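Local coordinates for protein SAWADEE HOMEODOMAIN HOMOLOG 1 (Arabidopsis thaliana, PDB 4IUP) that binds histone H3 tails methylated at lysine 9 through its SAWADEE domain and acts with RNA polymerase IV in RNA-directed DNA methylation and gene silencing, at residues Ala5-Trp16 with Glu48-Arg59; His104-Leu112 with Glu122-Cys130. The protein carries 2 engineered substitutions. All blocks are in the same frame, centred on the assembly; numbering follows the deposited sequence.

Interaction 1. Residues Ala5-Trp16 with Glu48-Arg59; sequences AFEAKSARDYAW and EWVNVKTSVRER. With CVM (cymal-4), chain E.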
loop_
_atom_site.group_PDB
_atom_site.type_symbol
_atom_site.label_atom_id
_atom_site.label_comp_id
_atom_site.label_asym_id
_atom_site.label_seq_id
_atom_site.Cartn_x
_atom_site.Cartn_y
_atom_site.Cartn_z
ATOM N N ALA A 5 12.791 -5.457 -1.663
ATOM C CA ALA A 5 12.246 -4.510 -2.643
ATOM C C ALA A 5 11.364 -3.486 -1.940
ATOM O O ALA A 5 10.844 -3.751 -0.852
ATOM C CB ALA A 5 11.455 -5.241 -3.733
ATOM N N PHE A 6 11.190 -2.325 -2.569
ATOM C CA PHE A 6 10.660 -1.156 -1.886
ATOM C C PHE A 6 9.544 -0.445 -2.636
ATOM O O PHE A 6 9.435 -0.540 -3.857
ATOM C CB PHE A 6 11.808 -0.176 -1.586
ATOM C CG PHE A 6 12.888 -0.778 -0.739
ATOM C CD1 PHE A 6 12.760 -0.812 0.645
ATOM C CD2 PHE A 6 14.006 -1.363 -1.326
ATOM C CE1 PHE A 6 13.755 -1.401 1.445
ATOM C CE2 PHE A 6 15.004 -1.958 -0.537
ATOM C CZ PHE A 6 14.871 -1.975 0.847
ATOM N N GLU A 7 8.708 0.253 -1.869
ATOM C CA GLU A 7 7.729 1.187 -2.408
ATOM C C GLU A 7 7.935 2.524 -1.715
ATOM O O GLU A 7 8.440 2.577 -0.578
ATOM C CB GLU A 7 6.285 0.674 -2.241
ATOM C CG GLU A 7 5.852 0.319 -0.788
ATOM C CD GLU A 7 4.575 -0.528 -0.731
ATOM O OE1 GLU A 7 4.307 -1.276 -1.693
ATOM O OE2 GLU A 7 3.841 -0.467 0.287
ATOM N N ALA A 8 7.578 3.602 -2.408
ATOM C CA ALA A 8 7.772 4.947 -1.880
ATOM C C ALA A 8 6.502 5.774 -1.988
ATOM O O ALA A 8 5.755 5.661 -2.968
ATOM C CB ALA A 8 8.932 5.643 -2.605
ATOM N N LYS A 9 6.276 6.636 -1.027
ATOM C CA LYS A 9 5.082 7.429 -1.012
ATOM C C LYS A 9 5.319 8.813 -1.579
ATOM O O LYS A 9 6.102 9.570 -1.074
ATOM C CB LYS A 9 4.566 7.532 0.386
ATOM C CG LYS A 9 3.342 8.312 0.558
ATOM C CD LYS A 9 3.018 8.107 1.971
ATOM C CE LYS A 9 2.483 9.228 2.546
ATOM N NZ LYS A 9 1.116 9.151 2.091
ATOM N N SER A 10 4.612 9.115 -2.626
ATOM C CA SER A 10 4.801 10.374 -3.326
ATOM C C SER A 10 4.217 11.523 -2.500
ATOM O O SER A 10 3.098 11.431 -2.003
ATOM C CB SER A 10 4.145 10.299 -4.704
ATOM O OG SER A 10 4.178 11.561 -5.342
ATOM N N ALA A 11 4.988 12.594 -2.339
ATOM C CA ALA A 11 4.497 13.786 -1.650
ATOM C C ALA A 11 3.545 14.591 -2.542
ATOM O O ALA A 11 2.958 15.583 -2.095
ATOM C CB ALA A 11 5.656 14.649 -1.175
ATOM N N ARG A 12 3.397 14.154 -3.792
ATOM C CA ARG A 12 2.494 14.795 -4.755
ATOM C C ARG A 12 1.039 14.401 -4.492
ATOM O O ARG A 12 0.160 15.260 -4.450
ATOM C CB ARG A 12 2.851 14.417 -6.203
ATOM C CG ARG A 12 4.334 14.484 -6.586
ATOM C CD ARG A 12 4.765 15.852 -7.113
ATOM N NE ARG A 12 4.354 16.194 -8.488
ATOM C CZ ARG A 12 4.001 15.347 -9.461
ATOM N NH1 ARG A 12 3.984 14.031 -9.273
ATOM N NH2 ARG A 12 3.659 15.832 -10.648
ATOM N N ASP A 13 0.792 13.103 -4.316
ATOM C CA ASP A 13 -0.580 12.588 -4.193
ATOM C C ASP A 13 -0.802 11.653 -2.999
ATOM O O ASP A 13 -1.899 11.105 -2.834
ATOM C CB ASP A 13 -1.011 11.899 -5.500
ATOM C CG ASP A 13 -0.086 10.751 -5.898
ATOM O OD1 ASP A 13 0.743 10.316 -5.070
ATOM O OD2 ASP A 13 -0.179 10.291 -7.055
ATOM N N TYR A 14 0.243 11.474 -2.186
ATOM C CA TYR A 14 0.214 10.637 -0.974
ATOM C C TYR A 14 -0.016 9.140 -1.234
ATOM O O TYR A 14 -0.305 8.381 -0.309
ATOM C CB TYR A 14 -0.771 11.205 0.071
ATOM C CG TYR A 14 -0.588 12.692 0.283
ATOM C CD1 TYR A 14 0.561 13.191 0.900
ATOM C CD2 TYR A 14 -1.543 13.602 -0.168
ATOM C CE1 TYR A 14 0.747 14.562 1.082
ATOM C CE2 TYR A 14 -1.372 14.975 0.013
ATOM C CZ TYR A 14 -0.225 15.444 0.639
ATOM O OH TYR A 14 -0.049 16.795 0.814
ATOM N N ALA A 15 0.149 8.724 -2.489
ATOM C CA ALA A 15 0.001 7.323 -2.872
ATOM C C ALA A 15 1.362 6.636 -2.957
ATOM O O ALA A 15 2.394 7.311 -3.079
ATOM C CB ALA A 15 -0.749 7.208 -4.192
ATOM N N TRP A 16 1.358 5.301 -2.880
ATOM C CA TRP A 16 2.594 4.501 -2.907
ATOM C C TRP A 16 2.916 3.958 -4.298
ATOM O O TRP A 16 2.015 3.522 -5.027
ATOM C CB TRP A 16 2.521 3.344 -1.905
ATOM C CG TRP A 16 2.472 3.801 -0.478
ATOM C CD1 TRP A 16 1.355 4.140 0.238
ATOM C CD2 TRP A 16 3.586 3.987 0.404
ATOM N NE1 TRP A 16 1.705 4.515 1.510
ATOM C CE2 TRP A 16 3.069 4.431 1.640
ATOM C CE3 TRP A 16 4.976 3.817 0.270
ATOM C CZ2 TRP A 16 3.889 4.717 2.737
ATOM C CZ3 TRP A 16 5.791 4.095 1.364
ATOM C CH2 TRP A 16 5.241 4.541 2.582
ATOM N N GLU A 48 11.530 11.261 -8.069
ATOM C CA GLU A 48 11.057 12.130 -6.993
ATOM C C GLU A 48 11.942 12.024 -5.760
ATOM O O GLU A 48 12.542 10.982 -5.513
ATOM C CB GLU A 48 9.628 11.753 -6.583
ATOM C CG GLU A 48 8.552 12.157 -7.556
ATOM C CD GLU A 48 7.153 11.806 -7.070
ATOM O OE1 GLU A 48 6.917 11.796 -5.842
ATOM O OE2 GLU A 48 6.280 11.557 -7.929
ATOM N N TRP A 49 11.998 13.105 -4.987
ATOM C CA TRP A 49 12.567 13.079 -3.645
ATOM C C TRP A 49 11.495 12.619 -2.670
ATOM O O TRP A 49 10.362 13.110 -2.708
ATOM C CB TRP A 49 13.050 14.466 -3.236
ATOM C CG TRP A 49 14.252 14.961 -3.986
ATOM C CD1 TRP A 49 14.268 15.882 -4.990
ATOM C CD2 TRP A 49 15.617 14.579 -3.765
ATOM N NE1 TRP A 49 15.563 16.094 -5.418
ATOM C CE2 TRP A 49 16.407 15.304 -4.681
ATOM C CE3 TRP A 49 16.247 13.686 -2.884
ATOM C CZ2 TRP A 49 17.801 15.167 -4.743
ATOM C CZ3 TRP A 49 17.631 13.550 -2.946
ATOM C CH2 TRP A 49 18.391 14.291 -3.865
ATOM N N VAL A 50 11.853 11.675 -1.802
ATOM C CA VAL A 50 10.943 11.175 -0.776
ATOM C C VAL A 50 11.648 11.056 0.571
ATOM O O VAL A 50 12.815 10.660 0.637
ATOM C CB VAL A 50 10.328 9.783 -1.141
ATOM C CG1 VAL A 50 9.410 9.888 -2.359
ATOM C CG2 VAL A 50 11.416 8.734 -1.373
ATOM N N ASN A 51 10.927 11.388 1.637
ATOM C CA ASN A 51 11.434 11.262 2.997
ATOM C C ASN A 51 11.699 9.792 3.340
ATOM O O ASN A 51 10.820 8.946 3.161
ATOM C CB ASN A 51 10.425 11.880 3.971
ATOM C CG ASN A 51 10.901 11.861 5.408
ATOM O OD1 ASN A 51 10.911 10.815 6.056
ATOM N ND2 ASN A 51 11.267 13.031 5.928
ATOM N N VAL A 52 12.909 9.494 3.818
ATOM C CA VAL A 52 13.305 8.108 4.111
ATOM C C VAL A 52 12.460 7.509 5.241
ATOM O O VAL A 52 11.938 6.401 5.107
ATOM C CB VAL A 52 14.822 7.984 4.446
ATOM C CG1 VAL A 52 15.188 6.557 4.861
ATOM C CG2 VAL A 52 15.655 8.400 3.257
ATOM N N LYS A 53 12.311 8.254 6.332
ATOM C CA LYS A 53 11.590 7.768 7.515
ATOM C C LYS A 53 10.106 7.473 7.276
ATOM O O LYS A 53 9.610 6.431 7.692
ATOM C CB LYS A 53 11.756 8.741 8.691
ATOM C CG LYS A 53 11.091 8.262 9.979
ATOM C CD LYS A 53 11.269 9.249 11.139
ATOM C CE LYS A 53 10.508 10.556 10.928
ATOM N NZ LYS A 53 9.043 10.423 11.186
ATOM N N THR A 54 9.408 8.379 6.598
ATOM C CA THR A 54 7.952 8.280 6.467
ATOM C C THR A 54 7.486 7.653 5.154
ATOM O O THR A 54 6.371 7.125 5.072
ATOM C CB THR A 54 7.274 9.667 6.568
ATOM O OG1 THR A 54 7.700 10.484 5.474
ATOM C CG2 THR A 54 7.617 10.360 7.882
ATOM N N SER A 55 8.325 7.720 4.127
ATOM C CA SER A 55 7.836 7.522 2.764
ATOM C C SER A 55 8.607 6.503 1.918
ATOM O O SER A 55 8.464 6.482 0.696
ATOM C CB SER A 55 7.744 8.878 2.053
ATOM O OG SER A 55 6.891 9.761 2.772
ATOM N N VAL A 56 9.422 5.671 2.568
ATOM C CA VAL A 56 10.055 4.509 1.926
ATOM C C VAL A 56 9.881 3.309 2.852
ATOM O O VAL A 56 10.192 3.391 4.041
ATOM C CB VAL A 56 11.573 4.709 1.658
ATOM C CG1 VAL A 56 12.177 3.473 0.984
ATOM C CG2 VAL A 56 11.827 5.938 0.795
ATOM N N ARG A 57 9.382 2.200 2.313
ATOM C CA ARG A 57 9.216 0.982 3.104
ATOM C C ARG A 57 9.332 -0.247 2.223
ATOM O O ARG A 57 9.279 -0.148 0.994
ATOM C CB ARG A 57 7.868 0.973 3.848
ATOM C CG ARG A 57 6.647 0.897 2.927
ATOM C CD ARG A 57 5.343 1.119 3.686
ATOM N NE ARG A 57 4.195 0.930 2.801
ATOM C CZ ARG A 57 2.952 1.311 3.073
ATOM N NH1 ARG A 57 2.665 1.908 4.228
ATOM N NH2 ARG A 57 1.988 1.089 2.185
ATOM N N GLU A 58 9.482 -1.405 2.855
ATOM C CA GLU A 58 9.477 -2.669 2.130
ATOM C C GLU A 58 8.139 -2.814 1.409
ATOM O O GLU A 58 7.093 -2.442 1.944
ATOM C CB GLU A 58 9.712 -3.838 3.087
ATOM C CG GLU A 58 9.978 -5.173 2.401
ATOM C CD GLU A 58 10.336 -6.283 3.382
ATOM O OE1 GLU A 58 10.391 -7.456 2.944
ATOM O OE2 GLU A 58 10.557 -5.990 4.582
ATOM N N ARG A 59 8.196 -3.358 0.198
ATOM C CA ARG A 59 7.048 -3.439 -0.697
ATOM C C ARG A 59 5.945 -4.292 -0.090
ATOM O O ARG A 59 6.220 -5.313 0.545
ATOM C CB ARG A 59 7.491 -4.020 -2.037
ATOM C CG ARG A 59 6.467 -3.921 -3.167
ATOM C CD ARG A 59 7.107 -4.285 -4.502
ATOM N NE ARG A 59 8.119 -3.309 -4.911
ATOM C CZ ARG A 59 8.994 -3.494 -5.900
ATOM N NH1 ARG A 59 8.993 -4.629 -6.595
ATOM N NH2 ARG A 59 9.874 -2.543 -6.196
HETATM C C1 CVM E . 14.943 2.013 4.577
HETATM C C2 CVM E . 15.039 2.752 3.247
HETATM C C3 CVM E . 16.002 2.041 2.302
HETATM C C4 CVM E . 16.996 3.039 1.699
HETATM C C6 CVM E . 17.895 2.438 0.602
HETATM C C7 CVM E . 19.370 2.528 1.031
HETATM C C8 CVM E . 20.303 1.651 0.170
HETATM C C9 CVM E . 19.657 1.204 -1.153
HETATM C C10 CVM E . 18.326 0.463 -0.935
HETATM C C11 CVM E . 17.532 0.979 0.275
HETATM O O12 CVM E . 13.759 1.201 4.558
HETATM C C13 CVM E . 12.769 1.588 5.549
HETATM O O14 CVM E . 13.175 2.653 6.467
HETATM C C15 CVM E . 12.084 3.081 7.340
HETATM C C16 CVM E . 11.466 1.917 8.143
HETATM C C17 CVM E . 11.255 0.618 7.339
HETATM C C18 CVM E . 12.399 0.333 6.351
HETATM C C19 CVM E . 12.571 4.161 8.324
HETATM O O20 CVM E . 13.970 4.002 8.585
HETATM O O21 CVM E . 11.125 -0.489 8.242
HETATM O O22 CVM E . 12.013 -0.711 5.451
HETATM O O23 CVM E . 10.184 2.333 8.631
HETATM O O HOH W 1 10.923 -7.069 -0.111
HETATM O O HOH W 2 6.177 11.473 0.813
HETATM O O HOH W 3 7.641 13.016 -3.462
#
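Arg57 lays its guanidinium flat over one face of the Trp16 indole, the planes 9° apart and Arg57 CZ 3.7 Å from the centroid of the six-membered ring. Its aliphatic part follows the same face, CD making a CH-pi contact with that ring, while Lys9 CB covers the opposite face. At the guanidinium edge Arg57 grips Glu7 side-on: NE lies 2.9 Å from Glu7 OE2, on the anti lone pair, and NH2 reaches the same oxygen at 3.1 Å. Cross-strand pairing puts both side chains on one face of the sheet; there, CG between backbone N and carbonyl carbon in each (chi1 56° in Glu7, 66° in Arg57) leads the carboxylate to the guanidinium.

Antiparallel pairing of strands 6-9 and 56-58 sets this register, with Glu7 and Arg57 a hydrogen-bonded pair. Beyond it, Arg59 NE and NH2 both donate to Phe6 O, and Ala5 CB sits over the guanidinium face. In the loop after strand 6-9, Ser10 OG donates 2.8 Å to the syn lone pair of Glu48 OE1 and accepts from Arg12 N in an ST turn. Phe6 and Val56 border cymal-4 in this tudor-like half of the SAWADEE domain.

Asp91 OD1 forms a further salt bridge with Arg57 NH2, and Ser60 bonds Glu7 OE2; the arginine donors and Ser60 probably favour ionised Glu7, while Asp91 and Glu7 hold the guanidinium plane against the indole.

Interaction 2. Residues His104-Leu112 with Glu122-Cys130; sequences HARCNCVFL and ESLGLERIC. With ZN (zinc ion), chain D.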
loop_
_atom_site.group_PDB
_atom_site.type_symbol
_atom_site.label_atom_id
_atom_site.label_comp_id
_atom_site.label_asym_id
_atom_site.label_seq_id
_atom_site.Cartn_x
_atom_site.Cartn_y
_atom_site.Cartn_z
ATOM N N HIS A 104 -9.486 -22.259 -2.902
ATOM C CA HIS A 104 -8.145 -21.745 -3.204
ATOM C C HIS A 104 -8.080 -20.851 -4.453
ATOM O O HIS A 104 -7.098 -20.124 -4.651
ATOM C CB HIS A 104 -7.228 -22.944 -3.442
ATOM C CG HIS A 104 -7.715 -23.841 -4.540
ATOM N ND1 HIS A 104 -8.603 -24.872 -4.321
ATOM C CD2 HIS A 104 -7.490 -23.816 -5.876
ATOM C CE1 HIS A 104 -8.883 -25.461 -5.470
ATOM N NE2 HIS A 104 -8.220 -24.838 -6.429
ATOM N N ALA A 105 -9.103 -20.926 -5.302
ATOM C CA ALA A 105 -9.060 -20.289 -6.621
ATOM C C ALA A 105 -9.295 -18.781 -6.584
ATOM O O ALA A 105 -8.692 -18.033 -7.357
ATOM C CB ALA A 105 -10.056 -20.952 -7.566
ATOM N N ARG A 106 -10.182 -18.349 -5.692
ATOM C CA ARG A 106 -10.659 -16.969 -5.675
ATOM C C ARG A 106 -11.283 -16.667 -4.326
ATOM O O ARG A 106 -12.140 -17.410 -3.855
ATOM C CB ARG A 106 -11.715 -16.770 -6.769
ATOM C CG ARG A 106 -12.306 -15.363 -6.859
ATOM C CD ARG A 106 -11.515 -14.557 -7.842
ATOM N NE ARG A 106 -11.990 -13.190 -8.049
ATOM C CZ ARG A 106 -11.228 -12.245 -8.592
ATOM N NH1 ARG A 106 -9.985 -12.544 -8.948
ATOM N NH2 ARG A 106 -11.687 -11.009 -8.770
ATOM N N CYS A 107 -10.856 -15.577 -3.706
ATOM C CA CYS A 107 -11.471 -15.143 -2.459
ATOM C C CYS A 107 -12.663 -14.234 -2.760
ATOM O O CYS A 107 -12.549 -13.313 -3.570
ATOM C CB CYS A 107 -10.443 -14.432 -1.582
ATOM S SG CYS A 107 -11.126 -13.597 -0.142
ATOM N N ASN A 108 -13.803 -14.519 -2.124
ATOM C CA ASN A 108 -15.000 -13.676 -2.227
ATOM C C ASN A 108 -15.382 -13.009 -0.900
ATOM O O ASN A 108 -16.517 -12.550 -0.722
ATOM C CB ASN A 108 -16.192 -14.449 -2.835
ATOM C CG ASN A 108 -16.635 -15.641 -1.990
ATOM O OD1 ASN A 108 -16.062 -15.932 -0.938
ATOM N ND2 ASN A 108 -17.672 -16.338 -2.456
ATOM N N CYS A 109 -14.432 -12.960 0.036
ATOM C CA CYS A 109 -14.614 -12.196 1.266
ATOM C C CYS A 109 -14.650 -10.703 0.931
ATOM O O CYS A 109 -14.045 -10.263 -0.067
ATOM C CB CYS A 109 -13.503 -12.503 2.278
ATOM S SG CYS A 109 -13.433 -14.240 2.795
ATOM N N VAL A 110 -15.387 -9.937 1.734
ATOM C CA VAL A 110 -15.508 -8.491 1.527
ATOM C C VAL A 110 -14.855 -7.738 2.690
ATOM O O VAL A 110 -15.239 -7.906 3.848
ATOM C CB VAL A 110 -16.988 -8.044 1.358
ATOM C CG1 VAL A 110 -17.076 -6.538 1.099
ATOM C CG2 VAL A 110 -17.665 -8.808 0.225
ATOM N N PHE A 111 -13.871 -6.909 2.360
ATOM C CA PHE A 111 -13.096 -6.182 3.355
ATOM C C PHE A 111 -13.493 -4.718 3.292
ATOM O O PHE A 111 -13.258 -4.052 2.281
ATOM C CB PHE A 111 -11.592 -6.341 3.087
ATOM C CG PHE A 111 -11.131 -7.782 3.021
ATOM C CD1 PHE A 111 -10.640 -8.425 4.158
ATOM C CD2 PHE A 111 -11.191 -8.491 1.821
ATOM C CE1 PHE A 111 -10.221 -9.758 4.107
ATOM C CE2 PHE A 111 -10.780 -9.828 1.754
ATOM C CZ PHE A 111 -10.287 -10.461 2.901
ATOM N N LEU A 112 -14.125 -4.226 4.352
ATOM C CA LEU A 112 -14.419 -2.799 4.444
ATOM C C LEU A 112 -13.157 -2.104 4.945
ATOM O O LEU A 112 -12.659 -2.411 6.035
ATOM C CB LEU A 112 -15.609 -2.529 5.372
ATOM C CG LEU A 112 -15.983 -1.056 5.605
ATOM C CD1 LEU A 112 -16.697 -0.480 4.397
ATOM C CD2 LEU A 112 -16.837 -0.908 6.862
ATOM N N GLU A 122 -14.519 2.103 1.865
ATOM C CA GLU A 122 -14.821 1.382 0.633
ATOM C C GLU A 122 -14.796 -0.115 0.917
ATOM O O GLU A 122 -13.959 -0.588 1.686
ATOM C CB GLU A 122 -13.794 1.727 -0.457
ATOM C CG GLU A 122 -14.059 1.068 -1.809
ATOM C CD GLU A 122 -13.178 1.594 -2.939
ATOM O OE1 GLU A 122 -12.235 2.380 -2.684
ATOM O OE2 GLU A 122 -13.430 1.201 -4.101
ATOM N N SER A 123 -15.729 -0.848 0.313
ATOM C CA SER A 123 -15.723 -2.299 0.371
ATOM C C SER A 123 -14.861 -2.857 -0.761
ATOM O O SER A 123 -15.135 -2.613 -1.933
ATOM C CB SER A 123 -17.151 -2.840 0.285
ATOM O OG SER A 123 -17.883 -2.473 1.441
ATOM N N LEU A 124 -13.816 -3.600 -0.399
ATOM C CA LEU A 124 -12.860 -4.136 -1.366
ATOM C C LEU A 124 -12.753 -5.652 -1.284
ATOM O O LEU A 124 -12.938 -6.249 -0.217
ATOM C CB LEU A 124 -11.470 -3.511 -1.163
ATOM C CG LEU A 124 -11.323 -1.999 -1.405
ATOM C CD1 LEU A 124 -9.923 -1.538 -1.054
ATOM C CD2 LEU A 124 -11.644 -1.648 -2.844
ATOM N N GLY A 125 -12.454 -6.271 -2.419
ATOM C CA GLY A 125 -12.126 -7.687 -2.445
ATOM C C GLY A 125 -10.635 -7.882 -2.221
ATOM O O GLY A 125 -9.842 -6.918 -2.266
ATOM N N LEU A 126 -10.250 -9.132 -1.989
ATOM C CA LEU A 126 -8.849 -9.474 -1.766
ATOM C C LEU A 126 -7.969 -9.031 -2.943
ATOM O O LEU A 126 -6.794 -8.704 -2.764
ATOM C CB LEU A 126 -8.686 -10.983 -1.522
ATOM C CG LEU A 126 -7.343 -11.407 -0.908
ATOM C CD1 LEU A 126 -7.199 -10.840 0.501
ATOM C CD2 LEU A 126 -7.202 -12.928 -0.909
ATOM N N GLU A 127 -8.551 -9.007 -4.136
ATOM C CA GLU A 127 -7.807 -8.697 -5.361
ATOM C C GLU A 127 -7.401 -7.220 -5.485
ATOM O O GLU A 127 -6.691 -6.849 -6.417
ATOM C CB GLU A 127 -8.592 -9.163 -6.599
ATOM C CG GLU A 127 -9.757 -8.254 -7.042
ATOM C CD GLU A 127 -10.996 -8.314 -6.148
ATOM O OE1 GLU A 127 -11.126 -9.244 -5.317
ATOM O OE2 GLU A 127 -11.858 -7.416 -6.296
ATOM N N ARG A 128 -7.862 -6.385 -4.554
ATOM C CA ARG A 128 -7.514 -4.962 -4.547
ATOM C C ARG A 128 -6.760 -4.525 -3.291
ATOM O O ARG A 128 -6.584 -3.336 -3.050
ATOM C CB ARG A 128 -8.764 -4.093 -4.748
ATOM C CG ARG A 128 -9.394 -4.284 -6.121
ATOM C CD ARG A 128 -10.251 -3.113 -6.585
ATOM N NE ARG A 128 -10.681 -3.373 -7.959
ATOM C CZ ARG A 128 -11.035 -2.453 -8.855
ATOM N NH1 ARG A 128 -11.043 -1.156 -8.550
ATOM N NH2 ARG A 128 -11.394 -2.847 -10.071
ATOM N N ILE A 129 -6.316 -5.485 -2.490
ATOM C CA ILE A 129 -5.595 -5.156 -1.267
ATOM C C ILE A 129 -4.298 -5.966 -1.136
ATOM O O ILE A 129 -4.233 -7.122 -1.558
ATOM C CB ILE A 129 -6.494 -5.285 0.001
ATOM C CG1 ILE A 129 -6.975 -6.725 0.215
ATOM C CG2 ILE A 129 -7.700 -4.317 -0.065
ATOM C CD1 ILE A 129 -7.811 -6.904 1.490
ATOM N N CYS A 130 -3.272 -5.340 -0.570
ATOM C CA CYS A 130 -1.985 -6.001 -0.330
ATOM C C CYS A 130 -1.586 -5.850 1.127
ATOM O O CYS A 130 -1.857 -4.822 1.738
ATOM C CB CYS A 130 -0.892 -5.397 -1.209
ATOM S SG CYS A 130 -0.891 -5.992 -2.918
HETATM ZN ZN ZN D . -11.628 -15.117 1.606
HETATM O O HOH W 4 -12.284 -11.058 -1.912
HETATM O O HOH W 5 -10.563 -12.069 -4.822
HETATM O O HOH W 6 -13.488 -10.536 -4.490
#
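The guanidinium of Arg106 comes near Glu127 only as a long ion pair, Arg106 NH2 lying 3.9 Å from Glu127 OE1 with no N-H directed at the oxygen, which sits off the plane of the guanidinium. Two waters make a closer connection, each lying between Glu127 OE1 and the carbonyl oxygen of the next residue, Cys107.

Cys107 turns its side chain to Leu126: CB meets Leu126 CD2 at 3.6 Å, and the Leu126 CB rests near the sulfur. With SG anti to the backbone N (chi1 170°), the thiolate binds the zinc ion at 2.4 Å. Cys109 SG is a second ligand at 2.3 Å, and its backbone N donates to Cys107 SG at 3.4 Å, a bond that would be expected to draw some charge from the sulfur. His102 and Cys68 complete this site of three cysteines and one histidine, a zinc-binding element built into the second half of the tandem tudor-like fold. A third water accepts from Leu126 N and lies within hydrogen-bonding distance of Cys109 O, so that it probably links the zinc loop to the turn at Gly125-Leu126.

From Val110 the chain enters the hairpin of strands 110-115 and 121-124; Val110 CG1 packs on Ser123 CB. Phe111 and Leu124 form the antiparallel hydrogen-bonded pair: Phe111 N to Leu124 O and Leu124 N to Phe111 O both measure 2.8 Å. The Phe111 ring has Leu124 O at its edge and Ile129 CD1 over one face, 3.9 Å from the centroid and 21° off the normal, while Leu126 CD1 touches CE2 and CZ. Val71 and Ile97 add further apolar contacts to this buried ring. Leu112, paired with Ser123, directs its side chain to the same side of the hairpin as the serine, where Leu112 CD1 approaches Ser123 OG.

Interactions 1 and 2 lie on opposite sides of the chain's centre, their own centres about 24 Å apart and their nearest atoms about 7 Å apart without touching. They follow one another along the chain, the first closing before the second opens, yet both reach the same antiparallel sheet: strand 56-62, which begins in interaction 1, neighbours strand 129-131, which begins in interaction 2. That pairing is probably one of the links between the two tudor-like halves. Each contact carries a different bound group, cymal-4 beside residues 5-16 and 48-59 and the zinc ion at residues 104-112, the latter probably a structural site, as its three cysteines and one histidine suggest.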